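Local atomic coordinates of enzyme subtilase SubTY from Bacillus sp. TY145 (Bacillus sp., PDB entry 5FFN), a protein that probably cleaves peptide bonds in other proteins as a subtilisin-like serine endopeptidase, and carries bound calcium and sodium ions. Residues 51-56 with 125-130; 27-32 with 263-268; 99-104 with 133-138; 3-6 with 11-14. One frame throughout, in Å; residues are numbered along the deposited sequence.

Contact 1 of 4, residues 51-56 with 125-130; sequences QCKDFT and ADEASR
Gln51 and Lys53 bring the ends of their side chains together at one carboxylate, that of Glu127, and the contact is almost wholly polar. Its hydrogen bond runs from Gln51 NE2 to Glu127 OE1 at 2.7 Å. The amide reaches the carboxylate from the side turned away from OE2, on the anti lone pair of OE1, and the two flat groups are twisted 69° against each other. The N-H...O angle of 137° shows that the bond is short but bent. The ionic part is looser. Lys53 NZ stands 3.5 Å from Glu127 OE1, a long salt bridge, and the lysine, extended beyond CG, meets the glutamate coming from the opposite direction. Within the strand, Lys53 NZ also donates to Gln51 OE1 (2.9 Å), arriving above the carbonyl plane, so amide and ammonium are joined to each other as well as to the acid. Within the helix, Arg130 completes a salt-bridge network: its NH2 donates to Glu127 OE1 at 2.9 Å, leaving that oxygen with two hydrogen-bond donors. Glu127 is bent at chi2 (-71°), which turns its carboxylate along the helix toward Arg130, where Lys53 also reaches it. Further bonds fix the two donor side chains from outside: Tyr103 OH to Gln51 OE1, and Lys53 NZ to His123 NE2. With three cationic or amide donors around it, the buried carboxylate is probably kept ionised. Strand 49-54 lies beside strand 99-104 in the main sheet, and helix 114-131 packs over that sheet: a polar helix-to-sheet tie in the alpha/beta fold of the subtilases.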
loop_
_atom_site.group_PDB
_atom_site.type_symbol
_atom_site.label_atom_id
_atom_site.label_comp_id
_atom_site.label_asym_id
_atom_site.label_seq_id
_atom_site.Cartn_x
_atom_site.Cartn_y
_atom_site.Cartn_z
ATOM N N GLN A 51 18.445 -4.658 -4.866
ATOM C CA GLN A 51 18.906 -4.038 -3.605
ATOM C C GLN A 51 18.129 -4.676 -2.461
ATOM O O GLN A 51 16.979 -5.093 -2.620
ATOM C CB GLN A 51 18.768 -2.509 -3.577
ATOM C CG GLN A 51 19.491 -1.724 -4.658
ATOM C CD GLN A 51 19.730 -0.292 -4.290
ATOM O OE1 GLN A 51 19.428 0.136 -3.181
ATOM N NE2 GLN A 51 20.271 0.491 -5.231
ATOM N N CYS A 52 18.811 -4.828 -1.324
ATOM C CA CYS A 52 18.259 -5.434 -0.149
ATOM C C CYS A 52 18.932 -4.714 1.015
ATOM O O CYS A 52 20.128 -4.906 1.261
ATOM C CB CYS A 52 18.521 -6.931 -0.145
ATOM S SG CYS A 52 18.210 -7.770 1.371
ATOM N N LYS A 53 18.177 -3.808 1.657
ATOM C CA LYS A 53 18.731 -2.949 2.694
ATOM C C LYS A 53 17.780 -2.838 3.894
ATOM O O LYS A 53 16.564 -2.971 3.739
ATOM C CB LYS A 53 19.031 -1.547 2.149
ATOM C CG LYS A 53 20.034 -1.534 1.017
ATOM C CD LYS A 53 20.329 -0.167 0.474
ATOM C CE LYS A 53 21.507 -0.229 -0.504
ATOM N NZ LYS A 53 21.590 0.894 -1.389
ATOM N N ASP A 54 18.362 -2.623 5.084
ATOM C CA ASP A 54 17.600 -2.632 6.329
ATOM C C ASP A 54 17.883 -1.351 7.101
ATOM O O ASP A 54 19.046 -1.049 7.434
ATOM C CB ASP A 54 17.964 -3.883 7.154
ATOM C CG ASP A 54 17.066 -4.111 8.366
ATOM O OD1 ASP A 54 16.236 -3.237 8.765
ATOM O OD2 ASP A 54 17.200 -5.208 8.936
ATOM N N PHE A 55 16.805 -0.594 7.367
ATOM C CA PHE A 55 16.866 0.686 8.050
ATOM C C PHE A 55 16.401 0.605 9.498
ATOM O O PHE A 55 16.316 1.640 10.178
ATOM C CB PHE A 55 16.014 1.709 7.287
ATOM C CG PHE A 55 16.560 2.025 5.912
ATOM C CD1 PHE A 55 16.337 1.160 4.858
ATOM C CD2 PHE A 55 17.299 3.143 5.682
ATOM C CE1 PHE A 55 16.852 1.449 3.574
ATOM C CE2 PHE A 55 17.826 3.420 4.420
ATOM C CZ PHE A 55 17.587 2.547 3.367
ATOM N N THR A 56 16.141 -0.599 9.975
ATOM C CA THR A 56 15.537 -0.803 11.289
ATOM C C THR A 56 16.529 -1.217 12.402
ATOM O O THR A 56 16.120 -1.397 13.545
ATOM C CB THR A 56 14.385 -1.821 11.241
ATOM O OG1 THR A 56 14.883 -3.144 11.036
ATOM C CG2 THR A 56 13.323 -1.478 10.112
ATOM N N ALA A 125 15.777 7.903 -3.380
ATOM C CA ALA A 125 15.960 9.069 -4.257
ATOM C C ALA A 125 17.436 9.255 -4.618
ATOM O O ALA A 125 17.778 9.447 -5.790
ATOM C CB ALA A 125 15.412 10.310 -3.615
ATOM N N ASP A 126 18.299 9.094 -3.611
ATOM C CA ASP A 126 19.745 9.217 -3.820
ATOM C C ASP A 126 20.261 8.106 -4.722
ATOM O O ASP A 126 21.039 8.371 -5.637
ATOM C CB ASP A 126 20.466 9.238 -2.486
ATOM C CG ASP A 126 20.283 10.551 -1.738
ATOM O OD1 ASP A 126 19.887 11.565 -2.319
ATOM O OD2 ASP A 126 20.553 10.587 -0.531
ATOM N N GLU A 127 19.788 6.886 -4.499
ATOM C CA GLU A 127 20.158 5.741 -5.332
ATOM C C GLU A 127 19.666 5.938 -6.761
ATOM O O GLU A 127 20.385 5.623 -7.724
ATOM C CB GLU A 127 19.609 4.437 -4.768
ATOM C CG GLU A 127 20.293 3.993 -3.490
ATOM C CD GLU A 127 21.711 3.512 -3.736
ATOM O OE1 GLU A 127 21.908 2.530 -4.460
ATOM O OE2 GLU A 127 22.617 4.167 -3.219
ATOM N N ALA A 128 18.440 6.442 -6.892
ATOM C CA ALA A 128 17.857 6.713 -8.211
ATOM C C ALA A 128 18.661 7.742 -8.994
ATOM O O ALA A 128 18.982 7.537 -10.175
ATOM C CB ALA A 128 16.344 7.150 -8.076
ATOM N N SER A 129 19.005 8.842 -8.344
ATOM C CA SER A 129 19.783 9.861 -9.005
ATOM C C SER A 129 21.166 9.335 -9.369
ATOM O O SER A 129 21.670 9.643 -10.447
ATOM C CB SER A 129 19.911 11.100 -8.135
ATOM O OG SER A 129 20.235 10.772 -6.799
ATOM N N ARG A 130 21.782 8.562 -8.488
ATOM C CA ARG A 130 23.160 8.096 -8.736
ATOM C C ARG A 130 23.189 7.138 -9.918
ATOM O O ARG A 130 24.007 7.292 -10.840
ATOM C CB ARG A 130 23.754 7.412 -7.510
ATOM C CG ARG A 130 25.254 7.135 -7.691
ATOM C CD ARG A 130 25.823 6.443 -6.509
ATOM N NE ARG A 130 25.463 5.035 -6.580
ATOM C CZ ARG A 130 24.573 4.457 -5.818
ATOM N NH1 ARG A 130 23.948 5.176 -4.879
ATOM N NH2 ARG A 130 24.323 3.150 -5.990
#

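Contact 2 of 4, residues 27-32 with 263-268; sequences SGIKVA and KIWSAN
Ile29 and Trp265 make the close-packed half of this contact, where the strand region around Ile29 meets the C-terminal part of helix 250-267. The two side chains cross at about a right angle. Ile29 CD1 lies 3.6 Å from Trp265 CB and slants toward the root of the indole, while CG2, the other branch, stands 4.0 Å from Trp265 CE3 on the benzo part. With CG1 beside its own backbone N (chi1 -51°), Ile29 directs that longer arm at the helix, bringing CG1 within 3.6 Å of the backbone N of Ser266. The indole N-H, at NE1, is engaged with Leu271 O, and strand 134-142 adds Lys134 and Val136 beside the ring. In the subtilase fold this helix packs on the face of the central sheet opposite helix 114-131, and its N-terminal end probably bears the nucleophilic serine; the residues here lie in its C-terminal turns, at the other end. Toward solvent the character changes from hydrocarbon to polar. Ser266, with OG anti to the backbone N (chi1 177°), donates from OG to Ser27 O at 2.6 Å, in the carbonyl plane and on a lone pair. A water spans the same pair of residues on the outside, donating to Ser266 O at 2.8 Å and more distantly to Ser27 O at 3.3 Å. Gly28 follows with a positive phi of 88°, at which a CB would press on the carbonyl O of Ser27; the chain turns there before entering the strand. Ser27 itself is exposed, its side chain beside Gln97 of a loop.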
loop_
_atom_site.group_PDB
_atom_site.type_symbol
_atom_site.label_atom_id
_atom_site.label_comp_id
_atom_site.label_asym_id
_atom_site.label_seq_id
_atom_site.Cartn_x
_atom_site.Cartn_y
_atom_site.Cartn_z
ATOM N N SER A 27 10.133 -4.500 -17.398
ATOM C CA SER A 27 11.573 -4.562 -17.587
ATOM C C SER A 27 12.215 -3.169 -17.621
ATOM O O SER A 27 11.722 -2.220 -18.238
ATOM C CB SER A 27 11.926 -5.414 -18.841
ATOM O OG SER A 27 11.672 -4.634 -19.959
ATOM N N GLY A 28 13.331 -3.041 -16.904
ATOM C CA GLY A 28 14.077 -1.823 -16.840
ATOM C C GLY A 28 13.632 -0.878 -15.745
ATOM O O GLY A 28 14.247 0.146 -15.570
ATOM N N ILE A 29 12.555 -1.193 -15.046
ATOM C CA ILE A 29 12.063 -0.320 -13.966
ATOM C C ILE A 29 12.408 -0.981 -12.636
ATOM O O ILE A 29 12.436 -2.212 -12.556
ATOM C CB ILE A 29 10.529 -0.136 -14.070
ATOM C CG1 ILE A 29 10.121 0.288 -15.509
ATOM C CG2 ILE A 29 10.009 0.864 -13.008
ATOM C CD1 ILE A 29 10.811 1.554 -16.004
ATOM N N LYS A 30 12.618 -0.163 -11.599
ATOM C CA LYS A 30 12.821 -0.635 -10.239
ATOM C C LYS A 30 11.585 -0.264 -9.383
ATOM O O LYS A 30 11.070 0.876 -9.491
ATOM C CB LYS A 30 14.039 -0.007 -9.595
ATOM C CG LYS A 30 15.256 0.139 -10.501
ATOM C CD LYS A 30 15.720 -1.208 -11.099
ATOM C CE LYS A 30 16.774 -1.010 -12.186
ATOM N NZ LYS A 30 17.191 -2.377 -12.699
ATOM N N VAL A 31 11.122 -1.207 -8.584
ATOM C CA VAL A 31 10.093 -0.892 -7.568
ATOM C C VAL A 31 10.728 -1.073 -6.193
ATOM O O VAL A 31 11.219 -2.180 -5.831
ATOM C CB VAL A 31 8.806 -1.698 -7.724
ATOM C CG1 VAL A 31 7.784 -1.259 -6.658
ATOM C CG2 VAL A 31 8.225 -1.514 -9.128
ATOM N N ALA A 32 10.748 0.029 -5.445
ATOM C CA ALA A 32 11.256 0.035 -4.075
ATOM C C ALA A 32 10.096 -0.239 -3.111
ATOM O O ALA A 32 9.188 0.598 -2.932
ATOM C CB ALA A 32 11.979 1.325 -3.751
ATOM N N LYS A 263 4.866 -1.312 -15.179
ATOM C CA LYS A 263 4.449 -1.879 -16.461
ATOM C C LYS A 263 4.320 -0.790 -17.526
ATOM O O LYS A 263 4.883 -0.939 -18.635
ATOM C CB LYS A 263 3.178 -2.708 -16.302
ATOM C CG LYS A 263 2.736 -3.491 -17.556
ATOM C CD LYS A 263 1.384 -4.150 -17.324
ATOM C CE LYS A 263 0.832 -4.818 -18.567
ATOM N NZ LYS A 263 1.702 -5.917 -19.138
ATOM N N ILE A 264 3.622 0.300 -17.184
ATOM C CA ILE A 264 3.449 1.437 -18.074
ATOM C C ILE A 264 4.818 2.067 -18.406
ATOM O O ILE A 264 5.147 2.311 -19.591
ATOM C CB ILE A 264 2.465 2.481 -17.470
ATOM C CG1 ILE A 264 1.052 1.863 -17.317
ATOM C CG2 ILE A 264 2.418 3.781 -18.283
ATOM C CD1 ILE A 264 0.101 2.727 -16.448
ATOM N N TRP A 265 5.640 2.257 -17.371
ATOM C CA TRP A 265 6.909 2.957 -17.533
ATOM C C TRP A 265 7.867 2.190 -18.456
ATOM O O TRP A 265 8.550 2.782 -19.271
ATOM C CB TRP A 265 7.575 3.185 -16.185
ATOM C CG TRP A 265 8.383 4.416 -16.120
ATOM C CD1 TRP A 265 8.729 5.271 -17.161
ATOM C CD2 TRP A 265 8.875 5.031 -14.930
ATOM N NE1 TRP A 265 9.434 6.343 -16.670
ATOM C CE2 TRP A 265 9.513 6.238 -15.306
ATOM C CE3 TRP A 265 8.840 4.682 -13.571
ATOM C CZ2 TRP A 265 10.113 7.086 -14.375
ATOM C CZ3 TRP A 265 9.471 5.532 -12.661
ATOM C CH2 TRP A 265 10.065 6.712 -13.067
ATOM N N SER A 266 7.898 0.875 -18.272
ATOM C CA SER A 266 8.716 -0.022 -19.066
ATOM C C SER A 266 8.320 0.052 -20.540
ATOM O O SER A 266 9.189 0.051 -21.429
ATOM C CB SER A 266 8.582 -1.443 -18.559
ATOM O OG SER A 266 9.348 -2.323 -19.391
ATOM N N ALA A 267 7.016 0.186 -20.796
ATOM C CA ALA A 267 6.501 0.272 -22.158
ATOM C C ALA A 267 6.709 1.656 -22.807
ATOM O O ALA A 267 6.525 1.819 -24.041
ATOM C CB ALA A 267 5.048 -0.113 -22.151
ATOM N N ASN A 268 7.051 2.671 -22.016
ATOM C CA ASN A 268 7.474 3.949 -22.577
ATOM C C ASN A 268 8.474 4.615 -21.667
ATOM O O ASN A 268 8.111 5.433 -20.819
ATOM C CB ASN A 268 6.347 4.887 -22.879
ATOM C CG ASN A 268 6.824 6.172 -23.599
ATOM O OD1 ASN A 268 8.014 6.356 -23.857
ATOM N ND2 ASN A 268 5.890 7.060 -23.894
HETATM O O HOH W 1 11.717 -1.099 -21.300
#

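Contact 3 of 4, residues 99-104 with 133-138; sequences KLWAYK and SKVVIN
Trp101 reaches from strand 99-104 across an intervening strand to Val135 and Ser133. Its CB leaves the backbone toward segment 133-138, and CG follows beside the backbone N, opposite the carbonyl carbon (chi1 -65°), which swings the indole out over strand 29-35, where Ala32 and Lys30 lie against it. The benzo part makes the contact, through CZ2, CH2 and CZ3. CZ3 is 4.0 Å from Val135 CG2, and CH2, the outermost carbon, comes closest to that methyl at 3.8 Å. The neighbouring CZ2 stands 4.1 Å from Ser133 OG, a hydroxyl whose polar partner is Thr131 OG1. The same valine methyl makes an off-centre CH-pi contact: it lies 4.2 Å from the centroid of the six-membered ring and 28° from its normal, with the two side chains crossing at about a right angle. Gln51 and Glu127 add to the surroundings of the indole, so a mostly apolar contact borders a polar one. No hydrogen bond joins the two segments, as expected for strands that are not neighbours: helix 114-131 carries the chain over strand 29-35 in a parallel beta-alpha-beta crossover, and the tryptophan fills the interface between sheet and helix in this alpha/beta fold.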
loop_
_atom_site.group_PDB
_atom_site.type_symbol
_atom_site.label_atom_id
_atom_site.label_comp_id
_atom_site.label_asym_id
_atom_site.label_seq_id
_atom_site.Cartn_x
_atom_site.Cartn_y
_atom_site.Cartn_z
ATOM N N LYS A 99 12.372 -4.988 -11.513
ATOM C CA LYS A 99 13.310 -5.385 -10.470
ATOM C C LYS A 99 12.910 -4.751 -9.130
ATOM O O LYS A 99 12.261 -3.728 -9.093
ATOM C CB LYS A 99 14.717 -5.010 -10.845
ATOM C CG LYS A 99 15.277 -5.870 -11.991
ATOM C CD LYS A 99 15.392 -7.351 -11.681
ATOM C CE LYS A 99 15.929 -8.073 -12.963
ATOM N NZ LYS A 99 16.193 -9.522 -12.708
ATOM N N LEU A 100 13.374 -5.389 -8.065
ATOM C CA LEU A 100 12.951 -5.082 -6.704
ATOM C C LEU A 100 14.084 -4.425 -5.928
ATOM O O LEU A 100 15.238 -4.878 -5.948
ATOM C CB LEU A 100 12.407 -6.341 -6.029
ATOM C CG LEU A 100 12.165 -6.308 -4.523
ATOM C CD1 LEU A 100 10.971 -5.393 -4.175
ATOM C CD2 LEU A 100 11.898 -7.660 -3.963
ATOM N N TRP A 101 13.766 -3.317 -5.260
ATOM C CA TRP A 101 14.630 -2.804 -4.207
ATOM C C TRP A 101 13.870 -3.058 -2.886
ATOM O O TRP A 101 12.867 -2.379 -2.573
ATOM C CB TRP A 101 14.980 -1.345 -4.386
ATOM C CG TRP A 101 15.833 -0.912 -5.607
ATOM C CD1 TRP A 101 16.338 -1.716 -6.587
ATOM C CD2 TRP A 101 16.297 0.404 -5.891
ATOM N NE1 TRP A 101 17.087 -0.982 -7.470
ATOM C CE2 TRP A 101 17.090 0.325 -7.068
ATOM C CE3 TRP A 101 16.136 1.663 -5.268
ATOM C CZ2 TRP A 101 17.667 1.432 -7.646
ATOM C CZ3 TRP A 101 16.732 2.760 -5.846
ATOM C CH2 TRP A 101 17.519 2.632 -7.026
ATOM N N ALA A 102 14.346 -4.026 -2.108
ATOM C CA ALA A 102 13.650 -4.455 -0.896
ATOM C C ALA A 102 14.248 -3.694 0.281
ATOM O O ALA A 102 15.347 -4.003 0.715
ATOM C CB ALA A 102 13.749 -5.956 -0.696
ATOM N N TYR A 103 13.536 -2.664 0.760
ATOM C CA TYR A 103 14.033 -1.821 1.857
ATOM C C TYR A 103 13.202 -2.078 3.094
ATOM O O TYR A 103 12.001 -1.818 3.108
ATOM C CB TYR A 103 13.948 -0.356 1.495
ATOM C CG TYR A 103 14.995 0.185 0.558
ATOM C CD1 TYR A 103 15.792 -0.637 -0.260
ATOM C CD2 TYR A 103 15.164 1.566 0.443
ATOM C CE1 TYR A 103 16.728 -0.086 -1.139
ATOM C CE2 TYR A 103 16.108 2.113 -0.410
ATOM C CZ TYR A 103 16.888 1.258 -1.220
ATOM O OH TYR A 103 17.805 1.860 -2.076
ATOM N N LYS A 104 13.826 -2.623 4.132
ATOM C CA LYS A 104 13.094 -2.934 5.377
ATOM C C LYS A 104 13.069 -1.694 6.266
ATOM O O LYS A 104 14.120 -1.196 6.683
ATOM C CB LYS A 104 13.713 -4.121 6.130
ATOM C CG LYS A 104 12.994 -4.473 7.392
ATOM C CD LYS A 104 13.549 -5.729 8.054
ATOM C CE LYS A 104 12.689 -6.218 9.182
ATOM N NZ LYS A 104 13.280 -7.454 9.824
ATOM N N SER A 133 18.334 5.339 -12.492
ATOM C CA SER A 133 17.229 4.394 -12.570
ATOM C C SER A 133 15.833 5.075 -12.541
ATOM O O SER A 133 15.632 6.176 -11.998
ATOM C CB SER A 133 17.313 3.375 -11.428
ATOM O OG SER A 133 18.552 2.670 -11.412
ATOM N N LYS A 134 14.877 4.367 -13.131
ATOM C CA LYS A 134 13.453 4.734 -13.057
ATOM C C LYS A 134 12.877 3.913 -11.901
ATOM O O LYS A 134 12.902 2.693 -11.915
ATOM C CB LYS A 134 12.737 4.431 -14.374
ATOM C CG LYS A 134 13.202 5.281 -15.538
ATOM C CD LYS A 134 12.629 4.821 -16.849
ATOM C CE LYS A 134 13.459 5.347 -18.029
ATOM N NZ LYS A 134 13.906 6.741 -17.869
ATOM N N VAL A 135 12.402 4.598 -10.862
ATOM C CA VAL A 135 12.039 3.945 -9.642
ATOM C C VAL A 135 10.646 4.390 -9.187
ATOM O O VAL A 135 10.319 5.573 -9.214
ATOM C CB VAL A 135 13.048 4.238 -8.486
ATOM C CG1 VAL A 135 12.701 3.416 -7.228
ATOM C CG2 VAL A 135 14.511 4.003 -8.952
ATOM N N VAL A 136 9.859 3.409 -8.778
ATOM C CA VAL A 136 8.583 3.652 -8.151
ATOM C C VAL A 136 8.703 3.146 -6.691
ATOM O O VAL A 136 9.091 2.004 -6.463
ATOM C CB VAL A 136 7.477 2.845 -8.827
ATOM C CG1 VAL A 136 6.083 3.155 -8.175
ATOM C CG2 VAL A 136 7.433 3.147 -10.336
ATOM N N ILE A 137 8.373 4.001 -5.735
ATOM C CA ILE A 137 8.306 3.619 -4.340
ATOM C C ILE A 137 6.902 3.135 -4.058
ATOM O O ILE A 137 5.920 3.819 -4.400
ATOM C CB ILE A 137 8.601 4.791 -3.419
ATOM C CG1 ILE A 137 10.089 5.126 -3.473
ATOM C CG2 ILE A 137 8.137 4.468 -2.004
ATOM C CD1 ILE A 137 10.488 6.413 -2.705
ATOM N N ASN A 138 6.825 1.978 -3.431
ATOM C CA ASN A 138 5.625 1.476 -2.815
ATOM C C ASN A 138 5.678 1.568 -1.305
ATOM O O ASN A 138 6.565 0.961 -0.671
ATOM C CB ASN A 138 5.430 0.009 -3.211
ATOM C CG ASN A 138 4.097 -0.582 -2.745
ATOM O OD1 ASN A 138 3.204 -0.802 -3.570
ATOM N ND2 ASN A 138 3.965 -0.882 -1.417
#

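Contact 4 of 4, residues 3-6 with 11-14; sequences PSTQ and IKSI
Thr5 has an extended backbone (phi -158°, psi 147°) in the N-terminal arm, whereas Lys12 sits in regular helix one turn into helix 9-15. Their side chains reach toward each other tip to tip, with Lys12 NZ 3.1 Å from Thr5 OG1. Close as they are, the angle is too poor for a hydrogen bond, and the proximity is better read as polar neighbourhood than as a directed link. The lysine has a better partner, donating from NZ to Thr7 O in the loop that leads into the helix. Its chain runs out nearly straight from CG and bends only at the last torsion (chi4 87°), which turns the ammonium back to that carbonyl. Thr5 OG1 in its turn receives a weak hydrogen bond from Thr7 N, so Thr7 lies between the two. This is packing local to the sequence, a single side-chain approach between a short arm and the helix that follows it, at the amino end of the subtilase chain and at the surface, outside the central sheet. The arm is moored on other parts of the protein: Ser4 OG bonds to Glu236 OE1, and Gln6 NE2 to the carbonyls of Gly88 and Gly90. On its inner side the helix sets Ile11 and Ile14 against His256 of helix 250-267, while Ser13 OG bonds to Tyr202 and Tyr307. Lys12, partly exposed, also touches Gln18.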
loop_
_atom_site.group_PDB
_atom_site.type_symbol
_atom_site.label_atom_id
_atom_site.label_comp_id
_atom_site.label_asym_id
_atom_site.label_seq_id
_atom_site.Cartn_x
_atom_site.Cartn_y
_atom_site.Cartn_z
ATOM N N PRO A 3 0.046 -21.340 -5.869
ATOM C CA PRO A 3 -1.069 -20.503 -5.432
ATOM C C PRO A 3 -2.393 -21.175 -5.815
ATOM O O PRO A 3 -2.399 -22.094 -6.647
ATOM C CB PRO A 3 -0.836 -19.188 -6.207
ATOM C CG PRO A 3 -0.060 -19.591 -7.450
ATOM C CD PRO A 3 0.793 -20.780 -7.000
ATOM N N SER A 4 -3.504 -20.703 -5.275
ATOM C CA SER A 4 -4.823 -21.201 -5.687
ATOM C C SER A 4 -5.130 -20.931 -7.171
ATOM O O SER A 4 -5.955 -21.632 -7.782
ATOM C CB SER A 4 -5.945 -20.675 -4.787
ATOM O OG SER A 4 -6.293 -19.315 -5.031
ATOM N N THR A 5 -4.470 -19.915 -7.726
ATOM C CA THR A 5 -4.533 -19.521 -9.144
ATOM C C THR A 5 -3.271 -18.744 -9.375
ATOM O O THR A 5 -2.776 -18.044 -8.454
ATOM C CB THR A 5 -5.794 -18.662 -9.512
ATOM O OG1 THR A 5 -5.707 -18.234 -10.873
ATOM C CG2 THR A 5 -5.935 -17.425 -8.619
ATOM N N GLN A 6 -2.736 -18.841 -10.583
ATOM C CA GLN A 6 -1.505 -18.178 -10.890
ATOM C C GLN A 6 -1.762 -16.691 -11.072
ATOM O O GLN A 6 -0.838 -15.895 -10.988
ATOM C CB GLN A 6 -0.898 -18.756 -12.145
ATOM C CG GLN A 6 -0.435 -20.185 -11.933
ATOM C CD GLN A 6 0.460 -20.651 -13.019
ATOM O OE1 GLN A 6 0.008 -21.335 -13.930
ATOM N NE2 GLN A 6 1.729 -20.290 -12.955
ATOM N N ILE A 11 -5.200 -9.329 -10.163
ATOM C CA ILE A 11 -4.311 -9.361 -11.302
ATOM C C ILE A 11 -5.166 -9.496 -12.540
ATOM O O ILE A 11 -4.968 -8.747 -13.484
ATOM C CB ILE A 11 -3.262 -10.486 -11.205
ATOM C CG1 ILE A 11 -2.464 -10.375 -9.895
ATOM C CG2 ILE A 11 -2.333 -10.460 -12.411
ATOM C CD1 ILE A 11 -1.590 -9.086 -9.771
ATOM N N LYS A 12 -6.094 -10.462 -12.551
ATOM C CA LYS A 12 -7.047 -10.597 -13.669
ATOM C C LYS A 12 -7.835 -9.303 -13.870
ATOM O O LYS A 12 -8.042 -8.845 -15.000
ATOM C CB LYS A 12 -8.039 -11.700 -13.387
ATOM C CG LYS A 12 -7.457 -13.146 -13.442
ATOM C CD LYS A 12 -8.602 -14.118 -13.040
ATOM C CE LYS A 12 -8.317 -15.548 -13.432
ATOM N NZ LYS A 12 -7.540 -16.362 -12.435
ATOM N N SER A 13 -8.249 -8.702 -12.762
ATOM C CA SER A 13 -9.057 -7.490 -12.822
ATOM C C SER A 13 -8.272 -6.306 -13.430
ATOM O O SER A 13 -8.761 -5.600 -14.327
ATOM C CB SER A 13 -9.581 -7.131 -11.428
ATOM O OG SER A 13 -10.325 -5.910 -11.478
ATOM N N ILE A 14 -7.070 -6.066 -12.940
ATOM C CA ILE A 14 -6.315 -4.894 -13.424
ATOM C C ILE A 14 -5.850 -5.080 -14.870
ATOM O O ILE A 14 -5.651 -4.106 -15.593
ATOM C CB ILE A 14 -5.163 -4.515 -12.449
ATOM C CG1 ILE A 14 -4.776 -3.035 -12.605
ATOM C CG2 ILE A 14 -3.995 -5.417 -12.562
ATOM C CD1 ILE A 14 -3.778 -2.547 -11.582
#

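How the contacts relate
Contact 4 comes first along the chain and closes before the others open, about 30 Å centre to centre from contact 1 and on the opposite side of the chain's centre. Contact 2 then encloses both contacts 1 and 3, which alternate along the sequence. These three reach one sheet, in which strands 49-54, 99-104, 29-35 and 134-142 lie in that order. Contacts 1 and 3, with centres about 8 Å apart, touch on the face under helix 114-131; contact 2, centre to centre about 11 Å from contact 3, serves the other face under helix 250-267. Together they illustrate a three-layered alpha/beta/alpha sandwich, to which helix 9-15 of contact 4 is joined through helix 250-267.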